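Local atomic coordinates of salicylate 5-hydroxylase, large oxygenase component (Ralstonia sp., PDB entry 7C8Z), a protein that serves as the iron-dependent oxygenase component that hydroxylates salicylate at carbon 5 to give gentisate, in the naphthalene degradation pathway. Residues 247-251 / 384-389; 227-233 / 393-397; 237-241 / 272-276; 209-213 / 331-335; 222-226 / 376-381. One frame throughout, in Å; residues are numbered along the deposited sequence.

Contact 1: residues 247-251 / 384-389; sequences LHTWF and FVSADD. With FE (Fe (III) ion), chain J.
Against one face of the H248 imidazole lies the CG1 methyl of V385, a CH-pi contact with CG1 3.6 Å from the ring centroid, while the carboxylates of D388 and D389 sit round the edge of the ring. F384 and W250 form the second flat pair, an offset stack between the phenyl ring and the five-membered ring of the indole, with planes 21° apart; CB of F384 also covers that indole face. V385 serves two aromatic partners because its CG1 is anti to the backbone N (chi1 161°): this branch goes to H248, and CG2 meets F251 CE1 at 3.8 Å.

The D388 carboxylate is almost coplanar with the imidazole, and its OD2 takes a weak but nearly straight bond from H248 ND1 (3.4 Å, 166°). With ND1 turned to D388, the opposite nitrogen, NE2, binds the iron ion at 2.2 Å. The D389 carboxylate stands nearly perpendicular to the imidazole and coordinates the metal through OD1, also at 2.2 Å, whereas OD2 is 3.1 Å from it. H243 and a water complete the observed coordination, giving the two-histidine, one-carboxylate site of Rieske non-haem iron oxygenases. D388 is thus a second-shell neighbour whose weak bond is consistent with steadying the rotation of the H248 ring.

H248 lies in the loop between helix 244-247 and strand 263-267, and D389 lies near the start of the long helix 387-402, so the metal links this loop to that helix, with Y132 of the second subunit packed on L247.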
# COMPACT_ATOMS: atom_id res chain seq x y z
N LEU A 247 16.22 7.58 -27.11
CA LEU A 247 15.84 7.56 -25.70
C LEU A 247 17.06 7.41 -24.80
O LEU A 247 17.28 8.24 -23.91
CB LEU A 247 14.83 6.43 -25.45
CG LEU A 247 14.48 6.10 -23.99
CD1 LEU A 247 13.45 7.09 -23.49
CD2 LEU A 247 13.96 4.68 -23.87
N HIS A 248 17.87 6.37 -25.03
CA HIS A 248 19.08 6.12 -24.25
C HIS A 248 20.20 7.01 -24.77
O HIS A 248 20.87 6.68 -25.74
CB HIS A 248 19.49 4.65 -24.33
CG HIS A 248 18.37 3.69 -24.06
ND1 HIS A 248 17.47 3.87 -23.03
CD2 HIS A 248 18.01 2.55 -24.68
CE1 HIS A 248 16.60 2.87 -23.03
NE2 HIS A 248 16.91 2.06 -24.03
N THR A 249 20.42 8.15 -24.10
CA THR A 249 21.48 9.07 -24.50
C THR A 249 22.85 8.62 -24.03
O THR A 249 23.77 9.44 -23.93
CB THR A 249 21.18 10.48 -23.99
OG1 THR A 249 20.59 10.41 -22.69
CG2 THR A 249 20.24 11.22 -24.95
N TRP A 250 23.00 7.33 -23.76
CA TRP A 250 24.27 6.73 -23.34
C TRP A 250 24.76 5.86 -24.48
O TRP A 250 25.16 4.71 -24.28
CB TRP A 250 24.08 5.90 -22.06
CG TRP A 250 25.24 5.95 -21.08
CD1 TRP A 250 25.35 6.76 -19.98
CD2 TRP A 250 26.43 5.15 -21.10
NE1 TRP A 250 26.53 6.51 -19.32
CE2 TRP A 250 27.21 5.53 -19.99
CE3 TRP A 250 26.91 4.14 -21.95
CZ2 TRP A 250 28.45 4.94 -19.71
CZ3 TRP A 250 28.14 3.57 -21.68
CH2 TRP A 250 28.89 3.97 -20.57
N PHE A 251 24.71 6.41 -25.70
CA PHE A 251 25.12 5.70 -26.90
C PHE A 251 25.97 6.62 -27.76
O PHE A 251 25.73 7.83 -27.84
CB PHE A 251 23.89 5.20 -27.69
CG PHE A 251 23.25 3.97 -27.11
CD1 PHE A 251 23.98 3.06 -26.37
CD2 PHE A 251 21.90 3.71 -27.32
CE1 PHE A 251 23.39 1.92 -25.84
CE2 PHE A 251 21.29 2.58 -26.79
CZ PHE A 251 22.04 1.68 -26.05
N PHE A 384 22.44 2.19 -16.81
CA PHE A 384 22.53 3.44 -17.55
C PHE A 384 21.57 3.47 -18.73
O PHE A 384 21.12 4.55 -19.14
CB PHE A 384 23.97 3.66 -18.04
CG PHE A 384 24.92 4.05 -16.95
CD1 PHE A 384 24.82 5.28 -16.32
CD2 PHE A 384 25.93 3.19 -16.55
CE1 PHE A 384 25.70 5.65 -15.32
CE2 PHE A 384 26.81 3.55 -15.54
CZ PHE A 384 26.70 4.78 -14.93
N VAL A 385 21.22 2.31 -19.27
CA VAL A 385 20.35 2.21 -20.43
C VAL A 385 18.97 1.70 -20.06
O VAL A 385 17.97 2.18 -20.60
CB VAL A 385 21.01 1.31 -21.50
CG1 VAL A 385 19.98 0.80 -22.51
CG2 VAL A 385 22.15 2.05 -22.20
N SER A 386 18.87 0.77 -19.11
CA SER A 386 17.63 0.01 -18.96
C SER A 386 16.58 0.71 -18.10
O SER A 386 15.39 0.42 -18.26
CB SER A 386 17.95 -1.36 -18.38
OG SER A 386 18.55 -2.19 -19.37
N ALA A 387 16.97 1.60 -17.19
CA ALA A 387 15.97 2.25 -16.33
C ALA A 387 14.99 3.09 -17.14
O ALA A 387 13.78 3.12 -16.84
CB ALA A 387 16.67 3.11 -15.28
N ASP A 388 15.49 3.77 -18.18
CA ASP A 388 14.62 4.54 -19.08
C ASP A 388 13.47 3.70 -19.61
O ASP A 388 12.35 4.20 -19.78
CB ASP A 388 15.44 5.10 -20.24
CG ASP A 388 16.55 6.03 -19.79
OD1 ASP A 388 16.36 6.75 -18.78
OD2 ASP A 388 17.62 6.06 -20.44
N ASP A 389 13.72 2.41 -19.87
CA ASP A 389 12.69 1.57 -20.48
C ASP A 389 11.50 1.41 -19.54
O ASP A 389 10.35 1.64 -19.94
CB ASP A 389 13.29 0.21 -20.84
CG ASP A 389 14.33 0.31 -21.93
OD1 ASP A 389 14.08 1.02 -22.93
OD2 ASP A 389 15.41 -0.31 -21.78
FE FE J . 15.35 0.64 -24.69
O HOH W 1 17.38 -0.20 -25.18

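Contact 2: residues 227-233 / 393-397; sequences IPGNWKL and IEWSQ
The turn leading into helix 232-238 lies across helix 387-402, with G229 seated against I393 and Q397; the backbones come closest at G229 and E394, CA to CA 4.8 Å. P228 is the centre of an inverse gamma turn, and the glycine after it, bare of side chain, lets its CA come within 3.5 Å of Q397 CB. Beyond that point the glutamine chain bends (chi2 62°) and brings OE1 back to the N-H of N230, at 3.0 Å; the donor sits well above the carbonyl plane, and the bond is bent to 142°.

N230 also caps the helix it leads into. Its OD1 accepts from K232 N in a capping bond of 3.1 Å, while ND2 is given to the carbonyl of H349, so the amide is held at both ends. E394 runs extended past the P228 ring, its OE2 3.4 Å from P228 CG. On the apolar side, the CG2 methyl of I393 fits between I227 CG2 (3.8 Å) and L233 CB (3.7 Å), and L233 CD1 reaches S396 CB.

The turn carries strand 217-227 into a capped helix packed on helix 387-402, which bears the carboxylate ligand of the two-histidine, one-carboxylate iron site typical of Rieske oxygenases.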
# COMPACT_ATOMS: atom_id res chain seq x y z
N ILE A 227 7.21 -3.11 -12.99
CA ILE A 227 6.96 -1.99 -13.89
C ILE A 227 5.45 -1.83 -14.03
O ILE A 227 4.78 -2.74 -14.53
CB ILE A 227 7.62 -2.20 -15.26
CG1 ILE A 227 9.10 -2.55 -15.09
CG2 ILE A 227 7.48 -0.95 -16.12
CD1 ILE A 227 9.83 -2.77 -16.38
N PRO A 228 4.88 -0.70 -13.60
CA PRO A 228 3.42 -0.51 -13.63
C PRO A 228 2.90 -0.09 -15.01
O PRO A 228 2.37 1.01 -15.20
CB PRO A 228 3.21 0.59 -12.57
CG PRO A 228 4.54 0.80 -11.91
CD PRO A 228 5.57 0.37 -12.88
N GLY A 229 3.07 -0.99 -15.99
CA GLY A 229 2.50 -0.79 -17.31
C GLY A 229 2.03 -2.12 -17.88
O GLY A 229 2.40 -3.19 -17.39
N ASN A 230 1.24 -2.03 -18.96
CA ASN A 230 0.76 -3.24 -19.60
C ASN A 230 1.93 -4.04 -20.17
O ASN A 230 2.85 -3.48 -20.76
CB ASN A 230 -0.23 -2.91 -20.72
CG ASN A 230 -0.91 -4.15 -21.28
OD1 ASN A 230 -0.43 -4.77 -22.22
ND2 ASN A 230 -2.05 -4.52 -20.69
N TRP A 231 1.86 -5.36 -20.00
CA TRP A 231 3.00 -6.22 -20.34
C TRP A 231 3.39 -6.09 -21.80
O TRP A 231 4.58 -6.19 -22.13
CB TRP A 231 2.67 -7.67 -19.99
CG TRP A 231 1.60 -8.23 -20.86
CD1 TRP A 231 0.25 -8.18 -20.65
CD2 TRP A 231 1.78 -8.94 -22.09
NE1 TRP A 231 -0.41 -8.81 -21.67
CE2 TRP A 231 0.50 -9.28 -22.57
CE3 TRP A 231 2.91 -9.31 -22.83
CZ2 TRP A 231 0.32 -9.98 -23.76
CZ3 TRP A 231 2.72 -10.00 -24.01
CH2 TRP A 231 1.43 -10.33 -24.47
N LYS A 232 2.42 -5.88 -22.69
CA LYS A 232 2.71 -5.73 -24.11
C LYS A 232 3.73 -4.64 -24.37
O LYS A 232 4.58 -4.76 -25.26
CB LYS A 232 1.41 -5.46 -24.88
CG LYS A 232 0.43 -6.61 -24.85
CD LYS A 232 -0.65 -6.45 -25.91
CE LYS A 232 -1.62 -5.34 -25.54
NZ LYS A 232 -2.57 -5.74 -24.47
N LEU A 233 3.68 -3.56 -23.57
CA LEU A 233 4.61 -2.45 -23.75
C LEU A 233 6.07 -2.90 -23.65
O LEU A 233 6.95 -2.28 -24.25
CB LEU A 233 4.34 -1.36 -22.72
CG LEU A 233 3.11 -0.51 -23.00
CD1 LEU A 233 2.90 0.49 -21.87
CD2 LEU A 233 3.26 0.20 -24.33
N ILE A 393 7.71 2.95 -20.08
CA ILE A 393 6.59 2.01 -20.12
C ILE A 393 5.53 2.41 -19.10
O ILE A 393 4.32 2.43 -19.41
CB ILE A 393 7.11 0.57 -19.90
CG1 ILE A 393 7.80 0.08 -21.17
CG2 ILE A 393 5.97 -0.37 -19.51
CD1 ILE A 393 8.32 -1.31 -21.07
N GLU A 394 5.95 2.76 -17.89
CA GLU A 394 4.99 3.24 -16.89
C GLU A 394 4.27 4.49 -17.38
O GLU A 394 3.04 4.59 -17.29
CB GLU A 394 5.70 3.51 -15.57
CG GLU A 394 4.77 3.94 -14.45
CD GLU A 394 5.46 3.99 -13.10
OE1 GLU A 394 6.70 3.88 -13.05
OE2 GLU A 394 4.74 4.14 -12.08
N TRP A 395 5.02 5.45 -17.93
CA TRP A 395 4.40 6.71 -18.34
C TRP A 395 3.45 6.50 -19.51
O TRP A 395 2.39 7.15 -19.59
CB TRP A 395 5.49 7.74 -18.69
CG TRP A 395 6.50 7.94 -17.59
CD1 TRP A 395 6.36 7.59 -16.28
CD2 TRP A 395 7.80 8.52 -17.70
NE1 TRP A 395 7.49 7.91 -15.57
CE2 TRP A 395 8.40 8.48 -16.43
CE3 TRP A 395 8.53 9.07 -18.76
CZ2 TRP A 395 9.67 8.98 -16.18
CZ3 TRP A 395 9.80 9.56 -18.52
CH2 TRP A 395 10.36 9.51 -17.24
N SER A 396 3.78 5.58 -20.42
CA SER A 396 2.86 5.25 -21.50
C SER A 396 1.58 4.64 -20.96
O SER A 396 0.48 4.95 -21.44
CB SER A 396 3.55 4.29 -22.47
OG SER A 396 4.74 4.86 -22.96
N GLN A 397 1.69 3.77 -19.95
CA GLN A 397 0.49 3.20 -19.35
C GLN A 397 -0.38 4.30 -18.73
O GLN A 397 -1.61 4.27 -18.85
CB GLN A 397 0.85 2.16 -18.30
CG GLN A 397 -0.36 1.50 -17.66
CD GLN A 397 -1.21 0.73 -18.66
OE1 GLN A 397 -0.69 0.14 -19.61
NE2 GLN A 397 -2.52 0.72 -18.44

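Contact 3: residues 237-241 / 272-276; sequences NIKDP and RHAAM
The side chains of K239 and M276 run at an obtuse angle to each other without touching: the lysine leaves the C-terminal end of helix 232-238 and reaches toward the loop before strand 274-278, while the methionine rises from the strand. The contact belongs to the helix-grip fold of the catalytic domain, where helices lie on a face of the antiparallel sheet. K239 is extended as far as CE and then bends (chi4 -51°), which turns its ammonium group to the carbonyl of R272; NZ donates to R272 O over 2.8 Å from above the carbonyl plane. NZ also passes A274 CB at 3.5 Å, and its second bond goes to the hydroxyl of T325 on the adjoining strand, so two oxygens hold this buried amine.

At K239 the chain leaves helical geometry. D240 points away from the strand, and its OD2 pairs with R113 and H133 of the second subunit. H133 is a ligand of that subunit's [2Fe-2S] cluster and the D240 carbonyl bonds H243, an iron ligand, consistent with an electron route between the two centres. M276 lays its sulfur against the helix end, SD 3.2 Å from I238 O and 3.9 Å from P241 CB.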
# COMPACT_ATOMS: atom_id res chain seq x y z
N ASN A 237 8.71 -2.62 -26.60
CA ASN A 237 9.95 -1.89 -26.36
C ASN A 237 11.15 -2.60 -26.97
O ASN A 237 12.09 -1.95 -27.43
CB ASN A 237 10.15 -1.67 -24.86
CG ASN A 237 11.29 -0.71 -24.56
OD1 ASN A 237 11.13 0.50 -24.60
ND2 ASN A 237 12.46 -1.26 -24.25
N ILE A 238 11.11 -3.94 -27.02
CA ILE A 238 12.19 -4.68 -27.65
C ILE A 238 11.85 -5.06 -29.08
O ILE A 238 12.67 -5.68 -29.77
CB ILE A 238 12.56 -5.92 -26.80
CG1 ILE A 238 12.62 -5.51 -25.33
CG2 ILE A 238 13.93 -6.47 -27.18
CD1 ILE A 238 13.70 -4.48 -25.04
N LYS A 239 10.67 -4.67 -29.56
CA LYS A 239 10.36 -4.62 -30.97
C LYS A 239 10.43 -3.20 -31.53
O LYS A 239 9.96 -2.94 -32.64
CB LYS A 239 8.97 -5.23 -31.22
CG LYS A 239 8.85 -6.69 -30.81
CD LYS A 239 7.40 -7.16 -30.79
CE LYS A 239 7.29 -8.61 -30.34
NZ LYS A 239 8.18 -9.54 -31.10
N ASP A 240 11.03 -2.27 -30.77
CA ASP A 240 11.15 -0.87 -31.15
C ASP A 240 12.60 -0.59 -31.51
O ASP A 240 13.44 -0.42 -30.62
CB ASP A 240 10.70 0.03 -29.99
CG ASP A 240 10.53 1.48 -30.39
OD1 ASP A 240 11.10 1.91 -31.41
OD2 ASP A 240 9.83 2.21 -29.65
N PRO A 241 12.94 -0.49 -32.79
CA PRO A 241 14.36 -0.45 -33.18
C PRO A 241 14.98 0.94 -33.21
O PRO A 241 16.20 1.06 -33.15
CB PRO A 241 14.35 -1.08 -34.58
CG PRO A 241 12.89 -1.14 -35.02
CD PRO A 241 12.05 -0.49 -33.96
N ARG A 272 4.93 -12.78 -34.51
CA ARG A 272 4.89 -12.70 -33.06
C ARG A 272 6.29 -12.60 -32.45
O ARG A 272 6.52 -11.78 -31.55
CB ARG A 272 4.15 -13.92 -32.50
CG ARG A 272 4.64 -15.24 -33.05
CD ARG A 272 3.68 -16.37 -32.76
NE ARG A 272 4.27 -17.65 -33.12
CZ ARG A 272 3.63 -18.81 -33.05
NH1 ARG A 272 2.36 -18.84 -32.65
NH2 ARG A 272 4.25 -19.94 -33.39
N HIS A 273 7.22 -13.43 -32.90
CA HIS A 273 8.59 -13.38 -32.41
C HIS A 273 9.42 -12.49 -33.31
O HIS A 273 9.13 -12.34 -34.50
CB HIS A 273 9.20 -14.78 -32.34
CG HIS A 273 8.26 -15.83 -31.84
ND1 HIS A 273 7.29 -15.58 -30.89
CD2 HIS A 273 8.14 -17.14 -32.15
CE1 HIS A 273 6.62 -16.69 -30.64
NE2 HIS A 273 7.12 -17.65 -31.39
N ALA A 274 10.49 -11.91 -32.75
CA ALA A 274 11.29 -11.00 -33.55
C ALA A 274 12.74 -11.03 -33.09
O ALA A 274 13.06 -11.46 -31.98
CB ALA A 274 10.75 -9.57 -33.49
N ALA A 275 13.62 -10.58 -33.98
CA ALA A 275 15.04 -10.46 -33.68
C ALA A 275 15.55 -9.17 -34.29
O ALA A 275 15.39 -8.94 -35.49
CB ALA A 275 15.83 -11.66 -34.23
N MET A 276 16.15 -8.32 -33.46
CA MET A 276 16.78 -7.08 -33.91
C MET A 276 18.28 -7.31 -33.86
O MET A 276 18.85 -7.55 -32.79
CB MET A 276 16.36 -5.90 -33.04
CG MET A 276 14.86 -5.61 -33.10
SD MET A 276 14.25 -4.18 -32.17
CE MET A 276 15.65 -3.78 -31.14

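Contact 4: residues 209-213 / 331-335; sequences DRVFN and IIQQQ
R210 and Q334 make the polar part of this contact. The guanidinium meets the amide oxygen end-on, both terminal nitrogens donating to the one acceptor: NH1 to Q334 OE1 at 3.0 Å (152°) and NH2 to Q334 OE1 at 3.3 Å. OE1 lies in the guanidinium plane, but the two flat groups are turned 61° from each other, and the two donors approach from the same face of the amide, well above its carbonyl plane.

Beside this bond runs an apolar row. V211 CG2 packs on Q334 CB at 3.9 Å and on I332 CG2 at 4.0 Å, and the rim of the F212 ring meets the other branch of the isoleucine, with CE2 3.6 Å from I332 CG1. At the helix end V211 CG1 covers the centre of one F212 ring face, and both residues touch I332.

The second shell fixes the polar groups. Q334 starts with CG anti to its own N (chi1 -179°) and bends at chi2; NE2 then bonds to the carbonyl of T320, which sets the amide's rotation and leaves OE1 facing the arginine. R210 NE makes a weak bond to W316 O.

Along the strand, I332 and Q334 face helix 196-211, while I331 and Q333 point to the other side of the sheet, where helix 232-238 packs on I331. A helix end laid on alternate residues of a central antiparallel strand in this way is the helix-on-sheet packing of the helix-grip fold of this catalytic domain.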
# COMPACT_ATOMS: atom_id res chain seq x y z
N ASP A 209 19.60 -20.22 -30.95
CA ASP A 209 20.76 -21.11 -30.84
C ASP A 209 22.07 -20.34 -30.88
O ASP A 209 23.08 -20.81 -30.34
CB ASP A 209 20.71 -22.15 -31.96
CG ASP A 209 19.45 -22.99 -31.91
OD1 ASP A 209 18.83 -23.10 -30.83
OD2 ASP A 209 19.07 -23.56 -32.96
N ARG A 210 22.07 -19.16 -31.49
CA ARG A 210 23.27 -18.34 -31.52
C ARG A 210 23.68 -17.93 -30.11
O ARG A 210 24.87 -17.95 -29.78
CB ARG A 210 23.02 -17.11 -32.39
CG ARG A 210 24.11 -16.09 -32.30
CD ARG A 210 23.65 -14.74 -32.80
NE ARG A 210 24.75 -13.78 -32.78
CZ ARG A 210 24.89 -12.83 -31.86
NH1 ARG A 210 23.99 -12.71 -30.90
NH2 ARG A 210 25.92 -12.00 -31.92
N VAL A 211 22.70 -17.58 -29.27
CA VAL A 211 23.04 -17.29 -27.87
C VAL A 211 23.23 -18.59 -27.09
O VAL A 211 24.25 -18.78 -26.42
CB VAL A 211 21.96 -16.39 -27.24
CG1 VAL A 211 21.99 -16.52 -25.74
CG2 VAL A 211 22.17 -14.94 -27.64
N PHE A 212 22.25 -19.49 -27.17
CA PHE A 212 22.31 -20.78 -26.49
C PHE A 212 22.91 -21.80 -27.45
O PHE A 212 22.21 -22.61 -28.07
CB PHE A 212 20.93 -21.20 -26.01
CG PHE A 212 20.26 -20.19 -25.13
CD1 PHE A 212 20.70 -19.96 -23.84
CD2 PHE A 212 19.17 -19.46 -25.60
CE1 PHE A 212 20.07 -19.03 -23.03
CE2 PHE A 212 18.54 -18.53 -24.80
CZ PHE A 212 18.99 -18.31 -23.51
N ASN A 213 24.24 -21.77 -27.58
CA ASN A 213 24.93 -22.55 -28.61
C ASN A 213 25.40 -23.91 -28.12
O ASN A 213 26.23 -24.54 -28.78
CB ASN A 213 26.12 -21.76 -29.16
CG ASN A 213 27.26 -21.62 -28.16
OD1 ASN A 213 27.16 -22.04 -27.00
ND2 ASN A 213 28.37 -21.05 -28.61
N ILE A 331 12.43 -12.18 -23.31
CA ILE A 331 13.42 -11.54 -24.16
C ILE A 331 14.76 -12.21 -23.91
O ILE A 331 15.14 -12.42 -22.75
CB ILE A 331 13.51 -10.03 -23.88
CG1 ILE A 331 12.23 -9.34 -24.34
CG2 ILE A 331 14.74 -9.43 -24.56
CD1 ILE A 331 11.72 -8.30 -23.37
N ILE A 332 15.47 -12.54 -24.97
CA ILE A 332 16.86 -12.99 -24.89
C ILE A 332 17.71 -11.83 -25.37
O ILE A 332 17.59 -11.39 -26.53
CB ILE A 332 17.11 -14.25 -25.73
CG1 ILE A 332 16.60 -15.49 -25.00
CG2 ILE A 332 18.59 -14.41 -26.01
CD1 ILE A 332 15.11 -15.72 -25.12
N GLN A 333 18.55 -11.31 -24.49
CA GLN A 333 19.36 -10.15 -24.78
C GLN A 333 20.80 -10.58 -24.94
O GLN A 333 21.37 -11.21 -24.04
CB GLN A 333 19.25 -9.10 -23.67
CG GLN A 333 20.45 -8.17 -23.60
CD GLN A 333 21.07 -8.13 -22.21
OE1 GLN A 333 20.37 -7.99 -21.21
NE2 GLN A 333 22.39 -8.26 -22.16
N GLN A 334 21.37 -10.26 -26.10
CA GLN A 334 22.81 -10.23 -26.27
C GLN A 334 23.17 -8.80 -26.66
O GLN A 334 22.92 -8.38 -27.80
CB GLN A 334 23.29 -11.23 -27.33
CG GLN A 334 24.80 -11.25 -27.53
CD GLN A 334 25.26 -10.22 -28.55
OE1 GLN A 334 24.64 -10.05 -29.60
NE2 GLN A 334 26.36 -9.53 -28.24
N GLN A 335 23.80 -8.11 -25.72
CA GLN A 335 24.30 -6.72 -25.89
C GLN A 335 25.79 -6.71 -25.54
O GLN A 335 26.12 -7.01 -24.37
CB GLN A 335 23.51 -5.75 -25.00
CG GLN A 335 23.58 -4.30 -25.46
CD GLN A 335 22.25 -3.81 -25.97
OE1 GLN A 335 21.20 -4.08 -25.40
NE2 GLN A 335 22.29 -3.07 -27.07

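Contact 5: residues 222-226 / 376-381; sequences YRRQR and ANLFGP
Extended strand 222-226 passes the turn after the 3-10 segment 376-378 so that R223 lies opposite G380 (CA-CA 6.4 Å) and Q225 opposite P381, with G380 at a positive phi (82°) and an extended psi, a conformation that suits glycine. R223 crosses the gap as an extended side chain. Its NH1 donates to A376 O at 2.8 Å, a nearly straight bond with the oxygen in the guanidinium plane; NH2 adds a weak bond of 3.2 Å to the same A376 O. That carbonyl also accepts F379 N, at 3.1 Å, and the two donors, R223 NH1 and F379 N, come from opposite faces of its plane. The arginine thus binds the carbonyl that closes the 376-379 turn, and NH2 also bonds the backbone of another protein's chain.

Within this chain, strand 217-227 is an edge strand of the seven-stranded antiparallel sheet of the catalytic domain. R224 and Q225 pair in parallel with a strand of that other protein, which carries the sheet across the subunit interface. The R224 side chain starts away from the turn, and its guanidinium makes salt bridges to acidic side chains of two other protein chains.

P381 wedges between the two inward-facing strand residues: its CD lies 3.7 Å from R223 CB, and its CG 3.6 Å from Q225 CB. Q225 has CG between the backbone N and the carbonyl carbon (chi1 52°), and its chain runs extended across the proline ring at an oblique angle. Its OE1 accepts from W356 NE1 of the adjoining strand 352-361.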
# COMPACT_ATOMS: atom_id res chain seq x y z
N TYR A 222 20.46 -12.49 -10.45
CA TYR A 222 19.11 -12.03 -10.73
C TYR A 222 18.93 -10.57 -10.38
O TYR A 222 19.45 -10.09 -9.36
CB TYR A 222 18.06 -12.84 -9.97
CG TYR A 222 18.15 -14.31 -10.24
CD1 TYR A 222 17.55 -14.87 -11.36
CD2 TYR A 222 18.85 -15.15 -9.39
CE1 TYR A 222 17.63 -16.22 -11.60
CE2 TYR A 222 18.94 -16.50 -9.63
CZ TYR A 222 18.33 -17.03 -10.73
OH TYR A 222 18.42 -18.37 -10.96
N ARG A 223 18.16 -9.87 -11.21
CA ARG A 223 17.64 -8.55 -10.91
C ARG A 223 16.14 -8.57 -11.15
O ARG A 223 15.65 -9.32 -12.00
CB ARG A 223 18.31 -7.48 -11.75
CG ARG A 223 19.80 -7.33 -11.47
CD ARG A 223 20.54 -6.77 -12.66
NE ARG A 223 21.88 -6.31 -12.33
CZ ARG A 223 22.66 -5.63 -13.17
NH1 ARG A 223 22.22 -5.34 -14.39
NH2 ARG A 223 23.86 -5.24 -12.79
N ARG A 224 15.39 -7.77 -10.39
CA ARG A 224 13.94 -7.84 -10.47
C ARG A 224 13.35 -6.44 -10.39
O ARG A 224 13.80 -5.61 -9.60
CB ARG A 224 13.35 -8.71 -9.35
CG ARG A 224 14.03 -10.06 -9.15
CD ARG A 224 13.45 -10.83 -7.97
NE ARG A 224 12.69 -11.98 -8.44
CZ ARG A 224 13.19 -13.20 -8.54
NH1 ARG A 224 14.45 -13.43 -8.20
NH2 ARG A 224 12.44 -14.19 -9.00
N GLN A 225 12.33 -6.19 -11.21
CA GLN A 225 11.66 -4.90 -11.16
C GLN A 225 10.18 -5.05 -11.45
O GLN A 225 9.78 -5.82 -12.32
CB GLN A 225 12.30 -3.92 -12.15
CG GLN A 225 12.40 -4.46 -13.57
CD GLN A 225 13.02 -3.45 -14.51
OE1 GLN A 225 13.79 -3.80 -15.41
NE2 GLN A 225 12.70 -2.17 -14.31
N ARG A 226 9.37 -4.29 -10.73
CA ARG A 226 7.93 -4.23 -10.96
C ARG A 226 7.66 -2.96 -11.75
O ARG A 226 7.89 -1.85 -11.25
CB ARG A 226 7.17 -4.24 -9.64
CG ARG A 226 5.67 -4.06 -9.77
CD ARG A 226 4.96 -4.74 -8.60
NE ARG A 226 5.31 -6.15 -8.52
CZ ARG A 226 5.40 -6.83 -7.39
NH1 ARG A 226 5.15 -6.23 -6.24
NH2 ARG A 226 5.73 -8.11 -7.41
N ALA A 376 27.26 -5.25 -16.94
CA ALA A 376 25.87 -5.27 -16.48
C ALA A 376 25.41 -3.95 -15.84
O ALA A 376 24.21 -3.78 -15.62
CB ALA A 376 25.65 -6.42 -15.50
N ASN A 377 26.33 -3.03 -15.54
CA ASN A 377 25.94 -1.74 -14.99
C ASN A 377 25.12 -0.90 -15.97
O ASN A 377 24.54 0.11 -15.55
CB ASN A 377 27.18 -0.96 -14.53
CG ASN A 377 27.62 -1.34 -13.12
OD1 ASN A 377 26.84 -1.90 -12.34
ND2 ASN A 377 28.86 -1.02 -12.79
N LEU A 378 25.08 -1.27 -17.25
CA LEU A 378 24.27 -0.56 -18.23
C LEU A 378 22.84 -1.05 -18.29
O LEU A 378 21.98 -0.35 -18.84
CB LEU A 378 24.88 -0.69 -19.63
CG LEU A 378 26.37 -0.44 -19.82
CD1 LEU A 378 26.76 -0.73 -21.25
CD2 LEU A 378 26.71 0.99 -19.45
N PHE A 379 22.56 -2.22 -17.74
CA PHE A 379 21.26 -2.86 -17.85
C PHE A 379 20.69 -3.13 -16.47
O PHE A 379 21.29 -2.80 -15.44
CB PHE A 379 21.38 -4.14 -18.69
CG PHE A 379 22.29 -3.99 -19.87
CD1 PHE A 379 21.84 -3.39 -21.04
CD2 PHE A 379 23.61 -4.42 -19.81
CE1 PHE A 379 22.68 -3.23 -22.12
CE2 PHE A 379 24.46 -4.26 -20.89
CZ PHE A 379 23.99 -3.67 -22.05
N GLY A 380 19.50 -3.72 -16.44
CA GLY A 380 18.82 -3.99 -15.20
C GLY A 380 18.06 -2.77 -14.70
O GLY A 380 18.13 -1.69 -15.30
N PRO A 381 17.36 -2.92 -13.57
CA PRO A 381 16.52 -1.82 -13.07
C PRO A 381 17.28 -0.56 -12.69
O PRO A 381 16.63 0.47 -12.44
CB PRO A 381 15.84 -2.44 -11.84
CG PRO A 381 15.92 -3.92 -12.06
CD PRO A 381 17.20 -4.15 -12.79

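Overall arrangement
Contact 1 holds the iron; contacts 2, 3 and 5 lie close to it. Contact 3 touches contact 1 directly, N237 ND2 lying 3.1 Å from D389 OD1, and places the I238 side chain about 5 Å from the metal. Contacts 1 and 5, centres 12 Å apart, meet where segments 376-381 and 384-389 follow each other, tied by V385 N to L378 O at 2.8 Å. Contact 2 shares helix 387-402 with contact 1 and helix 232-238 with contact 3; the I393 side chain is about 8 Å from the iron. Contact 4 lies away from the site but touches contacts 3 and 5, through I331 CD1 on I238 CG1 (3.5 Å) and Q335 CG on F379 CZ (3.5 Å).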